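Local coordinates for hypothetical protein (Bacteroides fragilis, PDB 4I17) that is of unknown function but, as a largely helical tetratricopeptide-repeat protein, may serve as a scaffold for protein binding, at residues Ala85-Asp88 with Glu94-Ala97. Residues are numbered along the deposited sequence; the frame is centred on the assembly and turned at random. Where two conformers were deposited one is given.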
# COMPACT_ATOMS: atom_id res chain seq x y z
N ALA A 85 -0.54 -5.76 12.50
CA ALA A 85 -1.46 -6.49 13.37
C ALA A 85 -2.77 -6.76 12.62
O ALA A 85 -3.28 -7.87 12.68
CB ALA A 85 -1.73 -5.69 14.65
N TYR A 86 -3.27 -5.77 11.85
CA TYR A 86 -4.50 -5.95 11.06
C TYR A 86 -4.28 -6.90 9.88
O TYR A 86 -5.17 -7.69 9.59
CB TYR A 86 -5.05 -4.60 10.62
CG TYR A 86 -5.83 -3.96 11.74
CD1 TYR A 86 -7.04 -4.50 12.16
CD2 TYR A 86 -5.37 -2.81 12.37
CE1 TYR A 86 -7.78 -3.91 13.18
CE2 TYR A 86 -6.09 -2.23 13.43
CZ TYR A 86 -7.30 -2.78 13.81
OH TYR A 86 -8.04 -2.18 14.80
N ARG A 87 -3.08 -6.88 9.26
CA ARG A 87 -2.68 -7.81 8.19
C ARG A 87 -2.73 -9.25 8.76
O ARG A 87 -3.27 -10.16 8.13
CB ARG A 87 -1.26 -7.45 7.71
CG ARG A 87 -0.78 -8.18 6.44
CD ARG A 87 0.58 -7.69 5.96
NE ARG A 87 1.64 -7.93 6.95
CZ ARG A 87 2.63 -7.08 7.23
NH1 ARG A 87 2.73 -5.93 6.57
NH2 ARG A 87 3.53 -7.38 8.16
N ASP A 88 -2.21 -9.44 9.98
CA ASP A 88 -2.18 -10.73 10.69
C ASP A 88 -3.61 -11.19 11.06
O ASP A 88 -3.89 -12.40 11.10
CB ASP A 88 -1.31 -10.63 11.93
CG ASP A 88 0.18 -10.49 11.66
OD1 ASP A 88 0.65 -10.96 10.61
OD2 ASP A 88 0.90 -9.96 12.56
N GLU A 94 -8.64 -2.49 7.13
CA GLU A 94 -8.02 -1.77 8.24
C GLU A 94 -6.52 -1.67 8.04
O GLU A 94 -5.92 -0.69 8.46
CB GLU A 94 -8.37 -2.42 9.57
CG GLU A 94 -8.06 -1.53 10.75
CD GLU A 94 -8.73 -0.18 10.87
OE1 GLU A 94 -9.81 -0.12 11.49
OE2 GLU A 94 -8.10 0.82 10.47
N TYR A 95 -5.93 -2.66 7.36
CA TYR A 95 -4.50 -2.61 7.04
C TYR A 95 -4.19 -1.35 6.21
O TYR A 95 -3.37 -0.53 6.62
CB TYR A 95 -4.10 -3.87 6.26
CG TYR A 95 -2.68 -3.81 5.74
CD1 TYR A 95 -1.60 -3.93 6.61
CD2 TYR A 95 -2.41 -3.73 4.38
CE1 TYR A 95 -0.29 -3.91 6.14
CE2 TYR A 95 -1.10 -3.73 3.90
CZ TYR A 95 -0.05 -3.86 4.78
OH TYR A 95 1.25 -3.84 4.33
N ILE A 96 -4.91 -1.15 5.09
CA ILE A 96 -4.64 0.01 4.23
C ILE A 96 -5.17 1.32 4.85
O ILE A 96 -4.55 2.37 4.63
CB ILE A 96 -5.12 -0.20 2.76
CG1 ILE A 96 -4.54 0.88 1.82
CG2 ILE A 96 -6.67 -0.28 2.64
CD1 ILE A 96 -2.97 0.97 1.85
N ALA A 97 -6.25 1.27 5.64
CA ALA A 97 -6.74 2.49 6.33
C ALA A 97 -5.68 3.01 7.32
O ALA A 97 -5.45 4.22 7.39
CB ALA A 97 -8.04 2.20 7.06
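Tyr-86 turns one face of its ring to the aliphatic part of Glu-94, whose CG sits over the ring centre. CB of Glu-94 adds to this cover near the inner part of the ring, 3.6 Å from Tyr-86 CD1. A bend about the Glu-94 CB-CG bond (chi2 60°) sets the carboxylate carbon CD beside the hydroxyl-bearing end of the ring, 4.2 Å from Tyr-86 CZ, the carboxylate plane tilted 42° from that of the ring. At the root of the ring, Tyr-86 CB lies 3.9 Å from the backbone N of Tyr-95, and the CA atoms of Tyr-86 and Tyr-95 are 5.2 Å apart. The last turn of helix 75-88 thus meets the first turns of helix 92-105 across a short connection, consistent with the helix packing of a tetratricopeptide-repeat protein. Tyr-86 also touches Ala-62 of helix 58-70, while Tyr-95 reaches Leu-115 of helix 110-129, so the contact lies within a run of stacked helices. Arg-87, next along, runs beside Tyr-95, both side chains pointing the same way. Its CB approaches Tyr-95 CD1 at 3.7 Å, and its CD lies 3.9 Å from CE1 of the same ring. In one of two modelled conformers, a bend at chi3 (62°) lets Arg-87 NH1 give a weak hydrogen bond to Tyr-95 OH, 3.4 Å long, with the hydroxyl oxygen in the guanidinium plane at its edge.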